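Local coordinates for protein nicotinate phosphoribosyltransferase (Saccharomyces cerevisiae, PDB 1VLP) that catalyses the ATP-dependent synthesis of nicotinate ribonucleotide from nicotinate and phosphoribosyl diphosphate, the first step of NAD biosynthesis from nicotinic acid, at residues Ser20-Asp25 with Ser226-Ala231; Met26-Met31 with Asp139-Glu144. One frame throughout, in Å; residues are numbered along the deposited sequence. Where two conformers were deposited one is given.

Interaction 1: Ser20-Asp25 with Ser226-Ala231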
ATOM      1  N   SER A  20      15.135   7.552   4.700  1.00  5.04           N
ATOM      2  CA  SER A  20      15.026   7.926   3.276  1.00  5.52           C
ATOM      3  C   SER A  20      13.572   8.125   2.897  1.00  5.58           C
ATOM      4  O   SER A  20      12.690   7.437   3.408  1.00  4.47           O
ATOM      5  CB  SER A  20      15.681   6.825   2.401  1.00  5.65           C
ATOM      6  OG  SER A  20      15.454   7.053   1.001  1.00  3.29           O
ATOM      7  N   LEU A  21      13.327   9.062   1.994  1.00  4.32           N
ATOM      8  CA  LEU A  21      12.002   9.172   1.390  1.00  3.79           C
ATOM      9  C   LEU A  21      11.671   7.984   0.464  1.00  5.69           C
ATOM     10  O   LEU A  21      10.517   7.803   0.074  1.00  6.68           O
ATOM     11  CB  LEU A  21      11.914  10.488   0.674  1.00  3.26           C
ATOM     12  CG  LEU A  21      11.884  11.704   1.648  1.00  5.46           C
ATOM     13  CD1 LEU A  21      12.201  12.931   0.958  1.00  8.93           C
ATOM     14  CD2 LEU A  21      10.544  11.827   2.306  1.00 13.39           C
ATOM     15  N   LEU A  22      12.674   7.170   0.125  1.00  4.52           N
ATOM     16  CA  LEU A  22      12.442   5.856  -0.539  1.00  3.97           C
ATOM     17  C   LEU A  22      12.076   4.663   0.378  1.00  4.92           C
ATOM     18  O   LEU A  22      11.791   3.547  -0.135  1.00  4.02           O
ATOM     19  CB  LEU A  22      13.699   5.466  -1.332  1.00  3.45           C
ATOM     20  CG  LEU A  22      14.200   6.369  -2.496  1.00  6.85           C
ATOM     21  CD1 LEU A  22      15.244   5.664  -3.333  1.00 12.35           C
ATOM     22  CD2 LEU A  22      13.077   6.846  -3.323  1.00  9.88           C
ATOM     23  N   ASP A  23      12.103   4.857   1.711  1.00  3.37           N
ATOM     24  CA  ASP A  23      11.644   3.845   2.652  1.00  2.84           C
ATOM     25  C   ASP A  23      10.116   3.942   2.717  1.00  5.93           C
ATOM     26  O   ASP A  23       9.514   4.496   3.671  1.00  6.31           O
ATOM     27  CB  ASP A  23      12.292   3.996   4.024  1.00  5.10           C
ATOM     28  CG  ASP A  23      11.855   2.882   4.994  1.00  8.48           C
ATOM     29  OD1 ASP A  23      11.181   1.887   4.536  1.00  7.32           O
ATOM     30  OD2 ASP A  23      12.156   2.994   6.220  1.00  6.97           O
ATOM     31  N   THR A  24       9.495   3.530   1.626  1.00  4.89           N
ATOM     32  CA  THR A  24       8.052   3.655   1.437  1.00  3.31           C
ATOM     33  C   THR A  24       7.647   2.714   0.298  1.00  6.51           C
ATOM     34  O   THR A  24       8.511   2.169  -0.413  1.00  6.25           O
ATOM     35  CB  THR A  24       7.602   5.119   1.070  1.00  4.51           C
ATOM     36  OG1 THR A  24       6.183   5.235   1.233  1.00  4.42           O
ATOM     37  CG2 THR A  24       7.927   5.475  -0.330  1.00  5.42           C
ATOM     38  N   ASP A  25       6.344   2.582   0.098  1.00  4.99           N
ATOM     39  CA  ASP A  25       5.817   1.787  -1.014  1.00  4.42           C
ATOM     40  C   ASP A  25       5.892   2.575  -2.342  1.00  4.01           C
ATOM     41  O   ASP A  25       5.554   3.772  -2.346  1.00  4.68           O
ATOM     42  CB  ASP A  25       4.366   1.364  -0.747  1.00  4.71           C
ATOM     43  CG  ASP A  25       4.218   0.432   0.498  1.00 10.64           C
ATOM     44  OD1 ASP A  25       4.843  -0.635   0.532  1.00 14.14           O
ATOM     45  OD2 ASP A  25       3.511   0.804   1.441  1.00 17.02           O
ATOM     46  N   SER A 226       7.598  -3.804  -3.003  1.00  4.13           N
ATOM     47  CA  SER A 226       7.038  -2.454  -3.031  1.00  2.62           C
ATOM     48  C   SER A 226       7.935  -1.393  -2.399  1.00  3.83           C
ATOM     49  O   SER A 226       7.808  -0.209  -2.697  1.00  3.90           O
ATOM     50  CB  SER A 226       5.641  -2.390  -2.437  1.00  4.45           C
ATOM     51  OG  SER A 226       5.651  -2.541  -1.052  1.00  8.26           O
ATOM     52  N   ASN A 227       8.844  -1.791  -1.524  1.00  3.09           N
ATOM     53  CA  ASN A 227       9.651  -0.834  -0.798  1.00  4.57           C
ATOM     54  C   ASN A 227      10.849  -0.428  -1.656  1.00  2.91           C
ATOM     55  O   ASN A 227      11.769  -1.244  -1.943  1.00  2.64           O
ATOM     56  CB  ASN A 227      10.079  -1.437   0.530  1.00  2.00           C
ATOM     57  CG  ASN A 227      10.818  -0.442   1.402  1.00  3.14           C
ATOM     58  OD1 ASN A 227      11.924  -0.016   1.069  1.00  3.49           O
ATOM     59  ND2 ASN A 227      10.197  -0.039   2.517  1.00  3.57           N
ATOM     60  N   ILE A 228      10.841   0.823  -2.078  1.00  3.07           N
ATOM     61  CA  ILE A 228      11.816   1.260  -3.042  1.00  4.72           C
ATOM     62  C   ILE A 228      13.225   1.171  -2.456  1.00  4.93           C
ATOM     63  O   ILE A 228      14.179   0.789  -3.178  1.00  3.52           O
ATOM     64  CB  ILE A 228      11.534   2.701  -3.511  1.00  4.15           C
ATOM     65  CG1 ILE A 228      10.107   2.887  -4.011  1.00  5.33           C
ATOM     66  CG2 ILE A 228      12.484   3.106  -4.598  1.00  4.93           C
ATOM     67  CD1 ILE A 228       9.791   4.350  -4.217  1.00  8.76           C
ATOM     68  N   LEU A 229      13.374   1.490  -1.158  1.00  4.60           N
ATOM     69  CA  LEU A 229      14.701   1.445  -0.526  1.00  5.50           C
ATOM     70  C   LEU A 229      15.266   0.015  -0.511  1.00  4.27           C
ATOM     71  O   LEU A 229      16.443  -0.166  -0.817  1.00  4.18           O
ATOM     72  CB  LEU A 229      14.663   2.002   0.911  1.00  7.29           C
ATOM     73  CG  LEU A 229      16.022   2.330   1.522  1.00 12.68           C
ATOM     74  CD1 LEU A 229      16.730   3.350   0.681  1.00 16.09           C
ATOM     75  CD2 LEU A 229      15.847   2.863   2.865  1.00  9.73           C
ATOM     76  N   PHE A 230      14.427  -0.952  -0.157  1.00  2.64           N
ATOM     77  CA  PHE A 230      14.835  -2.374  -0.153  1.00  3.83           C
ATOM     78  C   PHE A 230      15.026  -2.901  -1.551  1.00  3.56           C
ATOM     79  O   PHE A 230      15.885  -3.739  -1.767  1.00  4.50           O
ATOM     80  CB  PHE A 230      13.879  -3.239   0.636  1.00  4.44           C
ATOM     81  CG  PHE A 230      14.045  -3.097   2.142  1.00  5.46           C
ATOM     82  CD1 PHE A 230      15.262  -3.386   2.719  1.00  5.08           C
ATOM     83  CD2 PHE A 230      13.007  -2.707   2.958  1.00  3.11           C
ATOM     84  CE1 PHE A 230      15.459  -3.302   4.089  1.00  7.83           C
ATOM     85  CE2 PHE A 230      13.192  -2.581   4.393  1.00  5.27           C
ATOM     86  CZ  PHE A 230      14.429  -2.879   4.931  1.00  5.85           C
ATOM     87  N   ALA A 231      14.223  -2.440  -2.518  1.00  2.22           N
ATOM     88  CA  ALA A 231      14.463  -2.808  -3.929  1.00  2.25           C
ATOM     89  C   ALA A 231      15.904  -2.402  -4.325  1.00  3.80           C
ATOM     90  O   ALA A 231      16.666  -3.174  -4.883  1.00  4.37           O
ATOM     91  CB  ALA A 231      13.542  -2.112  -4.767  1.00  3.56           C
TER
HETATM   92  O   HOH W   1      13.913   0.444   3.606  1.00 15.46           O
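Two backbone hydrogen bonds tie the loop Ser-20 to Asp-25 to the first turn of the helix that starts at Ile-228. Ile-228 N donates to Thr-24 O (3.2 Å) and Leu-229 N to Leu-22 O (2.8 Å). The first N-H groups of a helix have no carbonyl of their own helix to bond, and here the loop supplies two. Asn-227 CA also points its hydrogen at Thr-24 O.

Among the polar side chains, Asn-227 works at both ends of its amide. It is the N-cap: its OD1 accepts from Phe-230 N, while its ND2 reaches Asp-23 OD1 at 3.0 Å, the oxygen lying in the amide plane, and also bonds Thr-191 OG1. With CG anti to the backbone N (chi1 -175°), the amide stands where it can serve Phe-230 and Asp-23, as a carboxylate, which has no N-H, could not. A water bridges Asn-227 OD1 and, weakly, Asp-23 OD1, and Asp-23 OD1 also forms a salt bridge with Arg-194. Further along, Ser-226 OG donates to Asp-25 OD1 at 2.6 Å, on the anti side of the carboxylate.

The loop owes its shape to a type I turn from Ser-20 to Asp-23 and an ST turn, in which Ser-20 OG accepts from Leu-22 N; that hydroxyl also bonds Glu-81 of helix 79-88. The contact joins the N-terminal region to the turn between strand 222-225 and helix 228-234, a beta-alpha connection of the parallel sheet, consistent with the TIM-barrel-like part of the family.

Apolar packing fills in beside these bonds. Leu-22 CD1 and CD2 each lie 4.0 Å from Ile-228 CG2, the two branched chains crossing at about a right angle. Leu-229 spreads its methyls over Ser-20 CB, and its CD2 also meets Asp-23 CB.

Interaction 2: Met26-Met31 with Asp139-Glu144; sequences MYKITM and DTILYE
Lys-28 and Leu-142 bring the two backbones closest, their CA atoms 5.9 Å apart where the first turns of helix 26-38 pass a type I turn from Thr-140 to Tyr-143. In that turn Ile-141 O points toward the helix and is gripped by Lys-28 NZ at 2.7 Å, in the carbonyl plane.

The same ammonium, Lys-28 NZ, forms a salt bridge with Glu-144 OE1 at 3.0 Å, the oxygen offering its anti lone pair, and another with Glu-245. Bends at chi2 (-95°) and chi3 (68°) fold the lysine chain back to reach all three; its CG lies over one face of the Tyr-27 ring, toward its rim, 3.9 Å above the plane. Tyr-27 OH gives a second bond to Glu-144 OE1 at 2.8 Å, approaching from above the carboxylate plane, with ring and carboxylate 68° apart. Replacing Lys-28 by a methionine would probably leave Ile-141 O without this donor and Glu-144 and Glu-245 without the positive charge between them.

On the apolar side, Leu-142 CD2 rests against Lys-28 O and touches Ile-29 CD1 at 3.9 Å. Met-31, present as selenomethionine, was modelled in two conformers; in the one used, CB and CE lie close to Ile-141 CD1, a placing that is less certain for CE.

Tyr-27 probably binds nicotinate, as in related enzymes, and the bond from its OH to Glu-144 is likely to help position it. Helix 244-254 borders this contact through Glu-245 and Trp-246; Ile-141 touches both Glu-245 and Tyr-46 of strand 43-50, and Glu-144 leads into helix 144-159.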
HETATM    1  N   MSE A  26       6.313   1.933  -3.439  1.00  4.61           N
HETATM    2  CA  MSE A  26       6.416   2.628  -4.731  1.00  5.45           C
HETATM    3  C   MSE A  26       5.152   3.333  -5.123  1.00  4.82           C
HETATM    4  O   MSE A  26       5.236   4.437  -5.704  1.00  6.39           O
HETATM    5  CB  MSE A  26       6.809   1.700  -5.862  1.00  3.41           C
HETATM    6  CG  MSE A  26       6.688   2.356  -7.257  1.00 12.25           C
HETATM    7 SE   MSE A  26       7.583   1.170  -8.492  1.00 19.49          SE
HETATM    8  CE  MSE A  26       6.638   1.854 -10.214  1.00 20.40           C
ATOM      9  N   TYR A  27       3.983   2.766  -4.781  1.00  5.56           N
ATOM     10  CA  TYR A  27       2.721   3.436  -5.150  1.00  7.53           C
ATOM     11  C   TYR A  27       2.615   4.832  -4.552  1.00  8.37           C
ATOM     12  O   TYR A  27       1.975   5.707  -5.152  1.00  5.98           O
ATOM     13  CB  TYR A  27       1.473   2.604  -4.845  1.00  9.57           C
ATOM     14  CG  TYR A  27       0.988   2.667  -3.404  1.00 12.70           C
ATOM     15  CD1 TYR A  27       0.143   3.694  -2.974  1.00 14.76           C
ATOM     16  CD2 TYR A  27       1.381   1.730  -2.485  1.00 12.74           C
ATOM     17  CE1 TYR A  27      -0.308   3.753  -1.648  1.00 17.48           C
ATOM     18  CE2 TYR A  27       0.931   1.785  -1.139  1.00 11.89           C
ATOM     19  CZ  TYR A  27       0.100   2.791  -0.740  1.00 14.82           C
ATOM     20  OH  TYR A  27      -0.316   2.803   0.572  1.00 17.79           O
ATOM     21  N   LYS A  28       3.296   5.088  -3.426  1.00  3.70           N
ATOM     22  CA  LYS A  28       3.260   6.453  -2.879  1.00  4.21           C
ATOM     23  C   LYS A  28       3.944   7.488  -3.761  1.00  4.56           C
ATOM     24  O   LYS A  28       3.451   8.598  -3.927  1.00  3.13           O
ATOM     25  CB  LYS A  28       3.768   6.494  -1.420  1.00  4.15           C
ATOM     26  CG  LYS A  28       2.901   5.704  -0.453  1.00  7.21           C
ATOM     27  CD  LYS A  28       1.812   6.510   0.310  1.00  9.39           C
ATOM     28  CE  LYS A  28       0.645   7.072  -0.471  1.00 11.29           C
ATOM     29  NZ  LYS A  28      -0.356   7.633   0.516  1.00  7.98           N
ATOM     30  N   ILE A  29       5.066   7.124  -4.374  1.00  2.51           N
ATOM     31  CA  ILE A  29       5.758   7.988  -5.286  1.00  3.32           C
ATOM     32  C   ILE A  29       5.026   8.194  -6.587  1.00  2.00           C
ATOM     33  O   ILE A  29       4.981   9.298  -7.103  1.00  2.69           O
ATOM     34  CB  ILE A  29       7.229   7.472  -5.476  1.00  4.55           C
ATOM     35  CG1 ILE A  29       7.984   7.544  -4.131  1.00  5.82           C
ATOM     36  CG2 ILE A  29       8.009   8.237  -6.557  1.00  3.94           C
ATOM     37  CD1 ILE A  29       8.104   8.955  -3.517  1.00  9.33           C
ATOM     38  N   THR A  30       4.452   7.143  -7.146  1.00  3.90           N
ATOM     39  CA  THR A  30       3.661   7.324  -8.392  1.00  6.59           C
ATOM     40  C   THR A  30       2.405   8.170  -8.110  1.00  2.00           C
ATOM     41  O   THR A  30       2.120   9.095  -8.892  1.00  3.46           O
ATOM     42  CB  THR A  30       3.334   6.000  -9.083  1.00  7.03           C
ATOM     43  OG1 THR A  30       2.700   5.106  -8.170  1.00  7.36           O
ATOM     44  CG2 THR A  30       4.612   5.366  -9.613  1.00  9.93           C
HETATM   45  N   MSE A  31       1.700   7.940  -7.003  0.50  2.00           N
HETATM   46  CA  MSE A  31       0.636   8.838  -6.607  0.50  2.00           C
HETATM   47  C   MSE A  31       1.081  10.268  -6.423  0.50  2.00           C
HETATM   48  O   MSE A  31       0.435  11.181  -6.867  0.50  2.00           O
HETATM   49  CB  MSE A  31       0.050   8.389  -5.254  0.50  5.43           C
HETATM   50  CG  MSE A  31      -0.904   7.238  -5.286  0.50 10.88           C
HETATM   51 SE   MSE A  31      -2.568   7.850  -6.162  0.50 15.53          SE
HETATM   52  CE  MSE A  31      -3.117   9.122  -4.995  0.50  8.51           C
ATOM     53  N   ASP A 139       1.579  17.719  -0.675  1.00  2.06           N
ATOM     54  CA  ASP A 139       2.308  17.883   0.595  1.00  2.88           C
ATOM     55  C   ASP A 139       2.014  16.778   1.595  1.00  3.78           C
ATOM     56  O   ASP A 139       2.728  16.662   2.621  1.00  8.86           O
ATOM     57  CB  ASP A 139       1.946  19.210   1.291  1.00  3.54           C
ATOM     58  CG  ASP A 139       2.550  20.417   0.616  1.00 10.26           C
ATOM     59  OD1 ASP A 139       3.421  20.262  -0.243  1.00 16.14           O
ATOM     60  OD2 ASP A 139       2.122  21.536   0.945  1.00 14.39           O
ATOM     61  N   THR A 140       0.936  16.014   1.383  1.00  3.96           N
ATOM     62  CA  THR A 140       0.456  15.068   2.391  1.00  5.36           C
ATOM     63  C   THR A 140       0.544  13.591   1.998  1.00  3.94           C
ATOM     64  O   THR A 140       0.602  12.677   2.893  1.00  2.88           O
ATOM     65  CB  THR A 140      -0.996  15.416   2.819  1.00  5.84           C
ATOM     66  OG1 THR A 140      -1.844  15.363   1.704  1.00 12.23           O
ATOM     67  CG2 THR A 140      -1.027  16.813   3.430  1.00  9.02           C
ATOM     68  N   ILE A 141       0.517  13.352   0.692  1.00  4.54           N
ATOM     69  CA  ILE A 141       0.468  11.973   0.149  1.00  5.24           C
ATOM     70  C   ILE A 141       1.568  10.998   0.662  1.00  6.28           C
ATOM     71  O   ILE A 141       1.311   9.796   0.816  1.00  4.77           O
ATOM     72  CB  ILE A 141       0.395  12.038  -1.395  1.00  5.52           C
ATOM     73  CG1 ILE A 141       0.084  10.666  -1.980  1.00 10.30           C
ATOM     74  CG2 ILE A 141       1.681  12.622  -1.982  1.00  7.72           C
ATOM     75  CD1 ILE A 141      -0.991  10.668  -2.879  1.00 13.42           C
ATOM     76  N   LEU A 142       2.787  11.486   0.933  1.00  2.00           N
ATOM     77  CA  LEU A 142       3.831  10.554   1.319  1.00  2.96           C
ATOM     78  C   LEU A 142       3.707  10.064   2.757  1.00  2.00           C
ATOM     79  O   LEU A 142       4.361   9.100   3.126  1.00  4.85           O
ATOM     80  CB  LEU A 142       5.211  11.183   1.088  1.00  2.57           C
ATOM     81  CG  LEU A 142       5.568  11.484  -0.374  1.00  2.38           C
ATOM     82  CD1 LEU A 142       7.069  11.884  -0.475  1.00  2.41           C
ATOM     83  CD2 LEU A 142       5.262  10.327  -1.306  1.00  3.55           C
ATOM     84  N   TYR A 143       2.963  10.751   3.624  1.00  3.69           N
ATOM     85  CA  TYR A 143       3.016  10.372   5.076  1.00  4.95           C
ATOM     86  C   TYR A 143       2.495   9.006   5.439  1.00  3.88           C
ATOM     87  O   TYR A 143       3.013   8.407   6.386  1.00  5.58           O
ATOM     88  CB  TYR A 143       2.261  11.388   5.909  1.00  4.26           C
ATOM     89  CG  TYR A 143       2.969  12.691   6.074  1.00  2.00           C
ATOM     90  CD1 TYR A 143       4.036  12.813   6.956  1.00  4.55           C
ATOM     91  CD2 TYR A 143       2.563  13.836   5.362  1.00  5.17           C
ATOM     92  CE1 TYR A 143       4.651  14.028   7.157  1.00  9.73           C
ATOM     93  CE2 TYR A 143       3.190  15.043   5.543  1.00  7.69           C
ATOM     94  CZ  TYR A 143       4.237  15.138   6.439  1.00  5.85           C
ATOM     95  OH  TYR A 143       4.868  16.349   6.631  1.00  5.13           O
ATOM     96  N   GLU A 144       1.469   8.523   4.725  1.00  4.99           N
ATOM     97  CA  GLU A 144       0.783   7.270   5.113  1.00  6.57           C
ATOM     98  C   GLU A 144       1.776   6.151   5.544  1.00  4.02           C
ATOM     99  O   GLU A 144       1.732   5.645   6.688  1.00  4.13           O
ATOM    100  CB  GLU A 144      -0.109   6.776   3.974  1.00  8.04           C
ATOM    101  CG  GLU A 144      -0.895   5.513   4.303  1.00 10.51           C
ATOM    102  CD  GLU A 144      -1.370   4.719   3.074  1.00 10.36           C
ATOM    103  OE1 GLU A 144      -1.121   5.098   1.888  1.00 14.40           O
ATOM    104  OE2 GLU A 144      -2.046   3.698   3.306  1.00 12.04           O
TER

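Segments 20-25 and 26-31 are consecutive: the loop 20-25 runs into the helix holding 26-31, and interaction 2 is nested within the loop that interaction 1 closes. Their centres lie 11 Å apart. Met-26 N, 2.7 Å from Ser-226 O in a probable hydrogen bond, joins them, and Ile-228 CD1 packs on Ile-29 CG1 at 3.7 Å. Together they flank the nicotinate site inferred by similarity: the side chain of Ser-226 comes about 3 Å from that of Phe-189, while that of Tyr-27 lies about 5 Å from the side chain of Phe-189 and about 6 Å from that of Thr-241. Weak, long ion pairs connect Arg-192 to both Asp-25 and Glu-144.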